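Blue-light-activated histidine kinase 2 (Erythrobacter litoralis HTCC2594, PDB 4R38) senses blue light through a flavin-binding LOV domain, the part described here, and acts as a histidine kinase involved in light-enhanced bacterial virulence. Local coordinates at residues 25-31 with 118-124; 84-90 with 103-109. All blocks are in the same frame, centred on the assembly; numbering follows the deposited sequence.

Both contacts belong to the single antiparallel sheet of a PAS-fold LOV domain, whose strand order is 38-41, 25-30, 119-128, 100-109, 87-94. Contact 1 pairs the first strand of the chain with the last, 87 residues apart at their closest ends, while contact 2 is a local hairpin formed within the span between them. Their centres lie about 9 Å apart, and strands 100-109 and 119-128 are neighbours, so the backbone pairs Val121 with Gly108 and Ile123 with Leu106 carry the sheet from one contact to the other. Both present side chains to riboflavin. The flavin therefore rests against one continuous sheet face, with polar groups from both contacts near its O4 edge.

Contact 1 (25-31 with 118-124); sequences SLTIADI and RYFVGIQ. With RBF (riboflavin), chain E.
Asp30 and Arg118 form a salt bridge at one end of this antiparallel pairing, which joins the first and last strands of the PAS-fold sheet. The guanidinium approaches side-on, NE and NH2 both donating to Asp30 OD2, at 2.9 Å from NH2, with the two planar groups 70° apart. OD1 also accepts from Ser32 and OD2 from Gln33, so a carboxylate, with two acceptor oxygens, suits the end of this strand. At the other end, Ser25 OG donates to Gln124 OE1 over 2.7 Å. Gln124 bends at chi2 (82°), which carries its amide back across Thr27; NE2 donates to Thr27 OG1 at 3.2 Å, with the hydroxyl in the amide plane. An amide serves well here, for OE1 and NE2 are held by separate partners while NE2 also makes weak hydrogen bonds to riboflavin N5 and O4. Backbone hydrogen bonds pair Thr27 with Gly122 and Ala29 with Phe120. Without a side chain, Gly122 lets the flavin approach the backbone, riboflavin C7M lying 3.8 Å from Gly122 N and 3.9 Å from Ala29 CB. On the other face, Leu26 and Ile28 pack on Val121 CG2. Beyond the strand pairing, Ile31 CD1 reaches Phe120 CD2 at 3.5 Å.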
ATOM      1  N   SER A  25       6.677  -8.362  -0.570  1.00 36.47           N
ATOM      2  CA  SER A  25       6.021  -7.411   0.339  1.00 37.88           C
ATOM      3  C   SER A  25       4.515  -7.509   0.153  1.00 33.62           C
ATOM      4  O   SER A  25       4.005  -7.472  -0.970  1.00 36.09           O
ATOM      5  CB  SER A  25       6.512  -5.995   0.039  1.00 36.11           C
ATOM      6  OG  SER A  25       5.847  -5.002   0.844  1.00 37.27           O
ATOM      7  N   LEU A  26       3.807  -7.689   1.263  1.00 34.47           N
ATOM      8  CA  LEU A  26       2.360  -7.784   1.242  1.00 38.13           C
ATOM      9  C   LEU A  26       1.786  -6.980   2.394  1.00 39.66           C
ATOM     10  O   LEU A  26       2.372  -6.937   3.478  1.00 39.09           O
ATOM     11  CB  LEU A  26       1.942  -9.245   1.342  1.00 41.72           C
ATOM     12  CG  LEU A  26       0.436  -9.537   1.194  1.00 42.83           C
ATOM     13  CD1 LEU A  26       0.208 -10.806   0.389  1.00 51.05           C
ATOM     14  CD2 LEU A  26      -0.213  -9.623   2.556  1.00 48.42           C
ATOM     15  N   THR A  27       0.650  -6.334   2.125  1.00 38.22           N
ATOM     16  CA  THR A  27      -0.035  -5.486   3.088  1.00 37.18           C
ATOM     17  C   THR A  27      -1.531  -5.738   2.982  1.00 39.63           C
ATOM     18  O   THR A  27      -2.037  -6.091   1.918  1.00 34.72           O
ATOM     19  CB  THR A  27       0.195  -4.007   2.791  1.00 40.87           C
ATOM     20  OG1 THR A  27      -0.314  -3.701   1.484  1.00 39.48           O
ATOM     21  CG2 THR A  27       1.685  -3.645   2.864  1.00 46.18           C
ATOM     22  N   ILE A  28      -2.249  -5.586   4.091  1.00 34.39           N
ATOM     23  CA  ILE A  28      -3.696  -5.699   4.069  1.00 31.92           C
ATOM     24  C   ILE A  28      -4.197  -4.486   4.834  1.00 37.43           C
ATOM     25  O   ILE A  28      -3.633  -4.168   5.874  1.00 36.06           O
ATOM     26  CB  ILE A  28      -4.199  -6.970   4.767  1.00 33.74           C
ATOM     27  CG1 ILE A  28      -3.689  -8.243   4.044  1.00 39.09           C
ATOM     28  CG2 ILE A  28      -5.726  -7.014   4.845  1.00 38.41           C
ATOM     29  CD1 ILE A  28      -3.909  -9.501   4.823  1.00 43.01           C
ATOM     30  N   ALA A  29      -5.228  -3.824   4.308  1.00 34.10           N
ATOM     31  CA  ALA A  29      -5.821  -2.642   4.945  1.00 34.21           C
ATOM     32  C   ALA A  29      -7.288  -2.891   5.207  1.00 38.11           C
ATOM     33  O   ALA A  29      -7.932  -3.561   4.427  1.00 38.16           O
ATOM     34  CB  ALA A  29      -5.684  -1.443   4.049  1.00 34.32           C
ATOM     35  N   ASP A  30      -7.813  -2.335   6.301  1.00 36.90           N
ATOM     36  CA  ASP A  30      -9.238  -2.398   6.569  1.00 35.15           C
ATOM     37  C   ASP A  30      -9.808  -1.084   6.052  1.00 37.13           C
ATOM     38  O   ASP A  30      -9.695  -0.042   6.716  1.00 36.04           O
ATOM     39  CB  ASP A  30      -9.483  -2.574   8.071  1.00 38.45           C
ATOM     40  CG  ASP A  30     -10.969  -2.757   8.408  1.00 41.72           C
ATOM     41  OD1 ASP A  30     -11.807  -2.262   7.624  1.00 40.94           O
ATOM     42  OD2 ASP A  30     -11.303  -3.400   9.444  1.00 41.84           O
ATOM     43  N   ILE A  31     -10.344  -1.105   4.833  1.00 40.15           N
ATOM     44  CA  ILE A  31     -10.786   0.130   4.184  1.00 41.94           C
ATOM     45  C   ILE A  31     -12.162   0.593   4.649  1.00 42.86           C
ATOM     46  O   ILE A  31     -12.665   1.612   4.172  1.00 44.84           O
ATOM     47  CB  ILE A  31     -10.736   0.048   2.626  1.00 44.77           C
ATOM     48  CG1 ILE A  31     -11.720  -0.972   2.074  1.00 49.44           C
ATOM     49  CG2 ILE A  31      -9.285  -0.234   2.163  1.00 41.72           C
ATOM     50  CD1 ILE A  31     -12.025  -0.789   0.610  1.00 48.84           C
ATOM     51  N   ARG A 118     -14.607  -4.918   2.695  1.00 41.35           N
ATOM     52  CA  ARG A 118     -13.978  -4.365   3.877  1.00 42.83           C
ATOM     53  C   ARG A 118     -12.459  -4.321   3.802  1.00 36.68           C
ATOM     54  O   ARG A 118     -11.842  -3.437   4.350  1.00 40.79           O
ATOM     55  CB  ARG A 118     -14.401  -5.203   5.080  1.00 49.86           C
ATOM     56  CG  ARG A 118     -13.680  -4.860   6.345  1.00 43.68           C
ATOM     57  CD  ARG A 118     -14.382  -5.464   7.549  1.00 48.63           C
ATOM     58  NE  ARG A 118     -13.909  -4.733   8.697  1.00 52.12           N
ATOM     59  CZ  ARG A 118     -14.648  -3.955   9.477  1.00 50.31           C
ATOM     60  NH1 ARG A 118     -15.977  -3.877   9.335  1.00 51.53           N
ATOM     61  NH2 ARG A 118     -14.046  -3.319  10.462  1.00 45.51           N
ATOM     62  N   TYR A 119     -11.861  -5.318   3.163  1.00 39.60           N
ATOM     63  CA  TYR A 119     -10.416  -5.444   3.172  1.00 37.27           C
ATOM     64  C   TYR A 119      -9.815  -5.333   1.781  1.00 35.09           C
ATOM     65  O   TYR A 119     -10.373  -5.833   0.803  1.00 42.82           O
ATOM     66  CB  TYR A 119     -10.021  -6.804   3.750  1.00 42.38           C
ATOM     67  CG  TYR A 119     -10.496  -7.045   5.174  1.00 36.87           C
ATOM     68  CD1 TYR A 119      -9.799  -6.511   6.264  1.00 40.33           C
ATOM     69  CD2 TYR A 119     -11.647  -7.768   5.419  1.00 42.04           C
ATOM     70  CE1 TYR A 119     -10.240  -6.756   7.572  1.00 42.80           C
ATOM     71  CE2 TYR A 119     -12.082  -8.013   6.700  1.00 44.13           C
ATOM     72  CZ  TYR A 119     -11.389  -7.485   7.774  1.00 46.63           C
ATOM     73  OH  TYR A 119     -11.850  -7.733   9.056  1.00 46.87           O
ATOM     74  N   PHE A 120      -8.645  -4.720   1.733  1.00 35.66           N
ATOM     75  CA  PHE A 120      -7.889  -4.587   0.494  1.00 40.39           C
ATOM     76  C   PHE A 120      -6.548  -5.211   0.775  1.00 36.44           C
ATOM     77  O   PHE A 120      -5.998  -5.046   1.857  1.00 35.72           O
ATOM     78  CB  PHE A 120      -7.722  -3.120   0.110  1.00 40.76           C
ATOM     79  CG  PHE A 120      -8.469  -2.717  -1.140  1.00 30.65           C
ATOM     80  CD1 PHE A 120      -7.792  -2.193  -2.224  1.00 33.95           C
ATOM     81  CD2 PHE A 120      -9.841  -2.849  -1.217  1.00 36.27           C
ATOM     82  CE1 PHE A 120      -8.473  -1.836  -3.369  1.00 37.59           C
ATOM     83  CE2 PHE A 120     -10.525  -2.491  -2.375  1.00 41.53           C
ATOM     84  CZ  PHE A 120      -9.839  -1.977  -3.432  1.00 40.68           C
ATOM     85  N   VAL A 121      -6.022  -5.920  -0.217  1.00 38.50           N
ATOM     86  CA  VAL A 121      -4.686  -6.474  -0.146  1.00 36.87           C
ATOM     87  C   VAL A 121      -3.874  -5.873  -1.264  1.00 34.10           C
ATOM     88  O   VAL A 121      -4.408  -5.582  -2.341  1.00 41.88           O
ATOM     89  CB  VAL A 121      -4.687  -8.043  -0.288  1.00 37.08           C
ATOM     90  CG1 VAL A 121      -5.276  -8.493  -1.622  1.00 37.82           C
ATOM     91  CG2 VAL A 121      -3.275  -8.614  -0.118  1.00 38.07           C
ATOM     92  N   GLY A 122      -2.590  -5.658  -0.988  1.00 36.36           N
ATOM     93  CA  GLY A 122      -1.661  -5.090  -1.952  1.00 37.29           C
ATOM     94  C   GLY A 122      -0.301  -5.772  -1.863  1.00 43.82           C
ATOM     95  O   GLY A 122       0.126  -6.186  -0.780  1.00 39.65           O
ATOM     96  N   ILE A 123       0.364  -5.926  -3.005  1.00 40.83           N
ATOM     97  CA  ILE A 123       1.776  -6.277  -2.994  1.00 37.10           C
ATOM     98  C   ILE A 123       2.562  -5.122  -3.572  1.00 37.08           C
ATOM     99  O   ILE A 123       2.044  -4.345  -4.391  1.00 35.98           O
ATOM    100  CB  ILE A 123       2.096  -7.571  -3.768  1.00 38.38           C
ATOM    101  CG1 ILE A 123       1.687  -7.432  -5.232  1.00 41.35           C
ATOM    102  CG2 ILE A 123       1.414  -8.740  -3.085  1.00 42.61           C
ATOM    103  CD1 ILE A 123       2.132  -8.601  -6.075  1.00 56.24           C
ATOM    104  N   GLN A 124       3.792  -4.982  -3.080  1.00 35.43           N
ATOM    105  CA  GLN A 124       4.697  -3.941  -3.489  1.00 36.13           C
ATOM    106  C   GLN A 124       5.950  -4.568  -4.043  1.00 36.83           C
ATOM    107  O   GLN A 124       6.550  -5.441  -3.410  1.00 39.73           O
ATOM    108  CB  GLN A 124       5.113  -3.095  -2.301  1.00 37.31           C
ATOM    109  CG  GLN A 124       3.991  -2.340  -1.690  1.00 37.32           C
ATOM    110  CD  GLN A 124       3.147  -3.129  -0.722  1.00 45.65           C
ATOM    111  OE1 GLN A 124       3.538  -4.186  -0.232  1.00 41.32           O
ATOM    112  NE2 GLN A 124       1.964  -2.593  -0.422  1.00 50.45           N
TER
HETATM  113  N1  RBF E 201       0.488   3.765  -1.410  1.00 32.94           N
HETATM  114  C2  RBF E 201       1.834   3.909  -1.524  1.00 32.43           C
HETATM  115  O2  RBF E 201       2.308   5.001  -1.776  1.00 33.68           O
HETATM  116  N3  RBF E 201       2.641   2.817  -1.363  1.00 36.72           N
HETATM  117  C4  RBF E 201       2.156   1.609  -1.001  1.00 34.70           C
HETATM  118  O4  RBF E 201       2.919   0.626  -0.853  1.00 33.47           O
HETATM  119  C4A RBF E 201       0.763   1.441  -0.803  1.00 32.00           C
HETATM  120  N5  RBF E 201       0.204   0.272  -0.395  1.00 30.60           N
HETATM  121  C5A RBF E 201      -1.124   0.172  -0.211  1.00 29.86           C
HETATM  122  C6  RBF E 201      -1.740  -1.045   0.197  1.00 31.93           C
HETATM  123  C7  RBF E 201      -3.114  -1.141   0.403  1.00 36.78           C
HETATM  124  C7M RBF E 201      -3.664  -2.522   0.843  1.00 35.29           C
HETATM  125  C8  RBF E 201      -3.920  -0.025   0.179  1.00 33.17           C
HETATM  126  C8M RBF E 201      -5.439  -0.015   0.350  1.00 38.39           C
HETATM  127  C9  RBF E 201      -3.350   1.150  -0.227  1.00 33.20           C
HETATM  128  C9A RBF E 201      -1.948   1.291  -0.441  1.00 33.32           C
HETATM  129  N10 RBF E 201      -1.416   2.513  -0.818  1.00 31.29           N
HETATM  130  C10 RBF E 201      -0.045   2.607  -1.014  1.00 30.46           C
HETATM  131  C1' RBF E 201      -2.233   3.682  -1.145  1.00 32.03           C
HETATM  132  C2' RBF E 201      -2.493   4.688  -0.029  1.00 29.30           C
HETATM  133  O2' RBF E 201      -2.686   3.991   1.135  1.00 33.78           O
HETATM  134  C3' RBF E 201      -3.730   5.508  -0.380  1.00 33.86           C
HETATM  135  O3' RBF E 201      -4.856   4.676  -0.421  1.00 34.84           O
HETATM  136  C4' RBF E 201      -3.594   6.189  -1.739  1.00 33.84           C
HETATM  137  O4' RBF E 201      -2.495   7.062  -1.763  1.00 33.45           O
HETATM  138  C5' RBF E 201      -4.857   6.970  -2.081  1.00 33.89           C
HETATM  139  O5' RBF E 201      -5.115   7.942  -1.082  1.00 35.28           O
HETATM  140  O   HOH W   1       8.089  -7.412  -2.798  1.00 43.06           O

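Contact 2 (84-90 with 103-109); sequences CEEVEET and NHLLMGP. With RBF (riboflavin), chain E.
Cys84 meets Pro109 where the chain leaves helix 71-82: its SG, disulfide-bonded to Cys117, lies 3.4 Å from Pro109 CG. With positive phi, Cys84 is C-prime of the Schellman motif ending that helix. At Glu86 the chain passes Gly108, whose lack of a side chain suits this approach, and Glu86 CA contacts Met107 O. Val87 begins regular pairing, exchanging two backbone hydrogen bonds with Met107. Their side chains run side by side, Val87 CG1 being 3.5 Å from Met107 CE, and Met107 SD lies 3.4 Å from riboflavin C8. On the other face, Glu88 extends (chi1 177°, chi2 166°), bringing OE2 to His104. His104 NE2 donates over 2.6 Å to the anti lone pair of Glu88 OE2, which lies near the imidazole plane, while Leu106 CD2 packs beside the same carboxylate. Glu89 hydrogen-bonds reciprocally with the Leu105 backbone; its carboxylate turns to Arg76. Leu105 offers a branched apolar surface to the isoalloxazine, with CD1 3.4 Å from N5. At Thr90, CA contacts Asn103 O, and Asn103 ND2 makes a hydrogen bond to Asn93 and a weak one to flavin O4. This antiparallel hairpin, apolar side chains and an amide facing the isoalloxazine, is typical of a LOV flavin pocket.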
ATOM      1  N   CYS A  84     -14.083  -0.280  -4.942  1.00 37.26           N
ATOM      2  CA  CYS A  84     -13.701  -1.661  -4.636  1.00 41.92           C
ATOM      3  C   CYS A  84     -13.181  -2.421  -5.875  1.00 43.07           C
ATOM      4  O   CYS A  84     -13.609  -3.547  -6.164  1.00 42.68           O
ATOM      5  CB  CYS A  84     -14.868  -2.374  -3.963  1.00 46.55           C
ATOM      6  SG  CYS A  84     -14.421  -4.014  -3.308  1.00 55.45           S
ATOM      7  N   GLU A  85     -12.234  -1.794  -6.577  1.00 40.60           N
ATOM      8  CA  GLU A  85     -11.665  -2.303  -7.838  1.00 37.32           C
ATOM      9  C   GLU A  85     -10.190  -2.664  -7.701  1.00 39.52           C
ATOM     10  O   GLU A  85      -9.469  -2.106  -6.875  1.00 39.53           O
ATOM     11  CB  GLU A  85     -11.755  -1.249  -8.941  1.00 48.61           C
ATOM     12  CG  GLU A  85     -13.148  -0.854  -9.397  1.00 58.00           C
ATOM     13  CD  GLU A  85     -13.120   0.276 -10.436  1.00 69.98           C
ATOM     14  OE1 GLU A  85     -12.064   0.942 -10.598  1.00 67.90           O
ATOM     15  OE2 GLU A  85     -14.164   0.504 -11.089  1.00 75.68           O
ATOM     16  N   GLU A  86      -9.735  -3.607  -8.526  1.00 38.92           N
ATOM     17  CA  GLU A  86      -8.317  -3.904  -8.593  1.00 39.28           C
ATOM     18  C   GLU A  86      -7.618  -2.741  -9.283  1.00 39.01           C
ATOM     19  O   GLU A  86      -8.199  -2.094 -10.152  1.00 43.57           O
ATOM     20  CB  GLU A  86      -8.063  -5.189  -9.413  1.00 42.53           C
ATOM     21  CG  GLU A  86      -8.698  -6.446  -8.894  1.00 56.35           C
ATOM     22  CD  GLU A  86      -8.346  -7.645  -9.774  1.00 67.05           C
ATOM     23  OE1 GLU A  86      -7.891  -7.419 -10.920  1.00 71.19           O
ATOM     24  OE2 GLU A  86      -8.506  -8.801  -9.318  1.00 75.53           O
ATOM     25  N   VAL A  87      -6.371  -2.479  -8.910  1.00 36.25           N
ATOM     26  CA  VAL A  87      -5.597  -1.456  -9.566  1.00 38.60           C
ATOM     27  C   VAL A  87      -4.105  -1.763  -9.498  1.00 36.79           C
ATOM     28  O   VAL A  87      -3.628  -2.406  -8.568  1.00 39.07           O
ATOM     29  CB  VAL A  87      -5.862  -0.071  -8.893  1.00 40.47           C
ATOM     30  CG1 VAL A  87      -5.341  -0.062  -7.464  1.00 42.64           C
ATOM     31  CG2 VAL A  87      -5.272   1.064  -9.701  1.00 43.87           C
ATOM     32  N   GLU A  88      -3.385  -1.281 -10.501  1.00 38.97           N
ATOM     33  CA  GLU A  88      -1.946  -1.425 -10.577  1.00 44.02           C
ATOM     34  C   GLU A  88      -1.367  -0.052 -10.970  1.00 42.08           C
ATOM     35  O   GLU A  88      -1.848   0.567 -11.910  1.00 42.84           O
ATOM     36  CB  GLU A  88      -1.651  -2.529 -11.601  1.00 44.94           C
ATOM     37  CG  GLU A  88      -0.208  -2.799 -11.903  1.00 52.10           C
ATOM     38  CD  GLU A  88      -0.040  -4.124 -12.654  1.00 56.73           C
ATOM     39  OE1 GLU A  88      -1.014  -4.585 -13.290  1.00 63.74           O
ATOM     40  OE2 GLU A  88       1.057  -4.707 -12.599  1.00 57.17           O
ATOM     41  N   GLU A  89      -0.377   0.436 -10.215  1.00 43.22           N
ATOM     42  CA  GLU A  89       0.270   1.731 -10.444  1.00 46.79           C
ATOM     43  C   GLU A  89       1.722   1.664  -9.986  1.00 43.56           C
ATOM     44  O   GLU A  89       2.028   1.028  -8.979  1.00 42.61           O
ATOM     45  CB  GLU A  89      -0.397   2.858  -9.632  1.00 55.37           C
ATOM     46  CG  GLU A  89      -1.797   3.252 -10.057  1.00 56.14           C
ATOM     47  CD  GLU A  89      -1.834   3.951 -11.401  1.00 59.05           C
ATOM     48  OE1 GLU A  89      -0.844   4.638 -11.758  1.00 49.45           O
ATOM     49  OE2 GLU A  89      -2.864   3.807 -12.100  1.00 66.42           O
ATOM     50  N   THR A  90       2.609   2.351 -10.707  1.00 38.55           N
ATOM     51  CA  THR A  90       3.972   2.567 -10.238  1.00 38.08           C
ATOM     52  C   THR A  90       4.079   3.971  -9.639  1.00 43.26           C
ATOM     53  O   THR A  90       3.872   4.957 -10.333  1.00 43.41           O
ATOM     54  CB  THR A  90       4.967   2.385 -11.377  1.00 43.21           C
ATOM     55  OG1 THR A  90       4.790   1.075 -11.937  1.00 43.04           O
ATOM     56  CG2 THR A  90       6.401   2.536 -10.881  1.00 52.20           C
ATOM     57  N   ASN A 103       7.792   2.173  -6.579  1.00 39.32           N
ATOM     58  CA  ASN A 103       7.053   1.075  -5.995  1.00 40.70           C
ATOM     59  C   ASN A 103       5.973   0.697  -6.983  1.00 41.27           C
ATOM     60  O   ASN A 103       5.096   1.502  -7.291  1.00 39.61           O
ATOM     61  CB  ASN A 103       6.442   1.542  -4.672  1.00 35.95           C
ATOM     62  CG  ASN A 103       5.677   0.444  -3.930  1.00 37.63           C
ATOM     63  OD1 ASN A 103       5.357  -0.647  -4.466  1.00 38.28           O
ATOM     64  ND2 ASN A 103       5.388   0.714  -2.679  1.00 38.63           N
ATOM     65  N   HIS A 104       6.071  -0.517  -7.521  1.00 34.94           N
ATOM     66  CA  HIS A 104       5.036  -1.047  -8.391  1.00 36.55           C
ATOM     67  C   HIS A 104       4.046  -1.742  -7.488  1.00 37.97           C
ATOM     68  O   HIS A 104       4.302  -2.821  -6.972  1.00 37.13           O
ATOM     69  CB  HIS A 104       5.627  -2.027  -9.404  1.00 40.05           C
ATOM     70  CG  HIS A 104       4.657  -2.472 -10.456  1.00 45.23           C
ATOM     71  ND1 HIS A 104       4.933  -2.402 -11.803  1.00 57.11           N
ATOM     72  CD2 HIS A 104       3.422  -3.016 -10.351  1.00 56.72           C
ATOM     73  CE1 HIS A 104       3.898  -2.858 -12.487  1.00 60.92           C
ATOM     74  NE2 HIS A 104       2.969  -3.239 -11.629  1.00 55.73           N
ATOM     75  N   LEU A 105       2.909  -1.093  -7.297  1.00 36.27           N
ATOM     76  CA  LEU A 105       1.889  -1.547  -6.381  1.00 35.58           C
ATOM     77  C   LEU A 105       0.766  -2.222  -7.167  1.00 42.09           C
ATOM     78  O   LEU A 105       0.307  -1.701  -8.184  1.00 44.12           O
ATOM     79  CB  LEU A 105       1.353  -0.326  -5.616  1.00 37.96           C
ATOM     80  CG  LEU A 105       0.200  -0.481  -4.632  1.00 37.69           C
ATOM     81  CD1 LEU A 105       0.548  -1.317  -3.408  1.00 47.66           C
ATOM     82  CD2 LEU A 105      -0.257   0.920  -4.192  1.00 42.42           C
ATOM     83  N   LEU A 106       0.355  -3.395  -6.714  1.00 36.96           N
ATOM     84  CA  LEU A 106      -0.820  -4.075  -7.236  1.00 32.26           C
ATOM     85  C   LEU A 106      -1.726  -4.331  -6.064  1.00 40.02           C
ATOM     86  O   LEU A 106      -1.327  -4.991  -5.112  1.00 42.20           O
ATOM     87  CB  LEU A 106      -0.478  -5.429  -7.865  1.00 40.74           C
ATOM     88  CG  LEU A 106       0.426  -5.379  -9.071  1.00 46.63           C
ATOM     89  CD1 LEU A 106       1.871  -5.417  -8.624  1.00 58.49           C
ATOM     90  CD2 LEU A 106       0.113  -6.569  -9.961  1.00 48.01           C
ATOM     91  N   MET A 107      -2.956  -3.856  -6.128  1.00 39.61           N
ATOM     92  CA  MET A 107      -3.843  -4.098  -5.016  1.00 36.70           C
ATOM     93  C   MET A 107      -5.278  -4.232  -5.464  1.00 34.78           C
ATOM     94  O   MET A 107      -5.620  -4.004  -6.620  1.00 38.80           O
ATOM     95  CB  MET A 107      -3.685  -2.975  -3.982  1.00 42.29           C
ATOM     96  CG  MET A 107      -4.236  -1.680  -4.457  1.00 38.38           C
ATOM     97  SD  MET A 107      -4.224  -0.362  -3.235  1.00 46.91           S
ATOM     98  CE  MET A 107      -5.168   0.917  -4.057  1.00 49.64           C
ATOM     99  N   GLY A 108      -6.104  -4.679  -4.534  1.00 34.83           N
ATOM    100  CA  GLY A 108      -7.503  -4.892  -4.799  1.00 34.47           C
ATOM    101  C   GLY A 108      -8.190  -5.547  -3.617  1.00 34.22           C
ATOM    102  O   GLY A 108      -7.579  -5.792  -2.578  1.00 36.95           O
ATOM    103  N   PRO A 109      -9.481  -5.814  -3.775  1.00 34.79           N
ATOM    104  CA  PRO A 109     -10.265  -6.447  -2.716  1.00 38.32           C
ATOM    105  C   PRO A 109      -9.643  -7.779  -2.325  1.00 44.34           C
ATOM    106  O   PRO A 109      -9.256  -8.577  -3.201  1.00 39.68           O
ATOM    107  CB  PRO A 109     -11.622  -6.686  -3.378  1.00 48.81           C
ATOM    108  CG  PRO A 109     -11.691  -5.691  -4.467  1.00 53.33           C
ATOM    109  CD  PRO A 109     -10.290  -5.551  -4.976  1.00 44.22           C
TER
HETATM  110  N1  RBF E 201       0.488   3.765  -1.410  1.00 32.94           N
HETATM  111  C2  RBF E 201       1.834   3.909  -1.524  1.00 32.43           C
HETATM  112  O2  RBF E 201       2.308   5.001  -1.776  1.00 33.68           O
HETATM  113  N3  RBF E 201       2.641   2.817  -1.363  1.00 36.72           N
HETATM  114  C4  RBF E 201       2.156   1.609  -1.001  1.00 34.70           C
HETATM  115  O4  RBF E 201       2.919   0.626  -0.853  1.00 33.47           O
HETATM  116  C4A RBF E 201       0.763   1.441  -0.803  1.00 32.00           C
HETATM  117  N5  RBF E 201       0.204   0.272  -0.395  1.00 30.60           N
HETATM  118  C5A RBF E 201      -1.124   0.172  -0.211  1.00 29.86           C
HETATM  119  C6  RBF E 201      -1.740  -1.045   0.197  1.00 31.93           C
HETATM  120  C7  RBF E 201      -3.114  -1.141   0.403  1.00 36.78           C
HETATM  121  C7M RBF E 201      -3.664  -2.522   0.843  1.00 35.29           C
HETATM  122  C8  RBF E 201      -3.920  -0.025   0.179  1.00 33.17           C
HETATM  123  C8M RBF E 201      -5.439  -0.015   0.350  1.00 38.39           C
HETATM  124  C9  RBF E 201      -3.350   1.150  -0.227  1.00 33.20           C
HETATM  125  C9A RBF E 201      -1.948   1.291  -0.441  1.00 33.32           C
HETATM  126  N10 RBF E 201      -1.416   2.513  -0.818  1.00 31.29           N
HETATM  127  C10 RBF E 201      -0.045   2.607  -1.014  1.00 30.46           C
HETATM  128  C1' RBF E 201      -2.233   3.682  -1.145  1.00 32.03           C
HETATM  129  C2' RBF E 201      -2.493   4.688  -0.029  1.00 29.30           C
HETATM  130  O2' RBF E 201      -2.686   3.991   1.135  1.00 33.78           O
HETATM  131  C3' RBF E 201      -3.730   5.508  -0.380  1.00 33.86           C
HETATM  132  O3' RBF E 201      -4.856   4.676  -0.421  1.00 34.84           O
HETATM  133  C4' RBF E 201      -3.594   6.189  -1.739  1.00 33.84           C
HETATM  134  O4' RBF E 201      -2.495   7.062  -1.763  1.00 33.45           O
HETATM  135  C5' RBF E 201      -4.857   6.970  -2.081  1.00 33.89           C
HETATM  136  O5' RBF E 201      -5.115   7.942  -1.082  1.00 35.28           O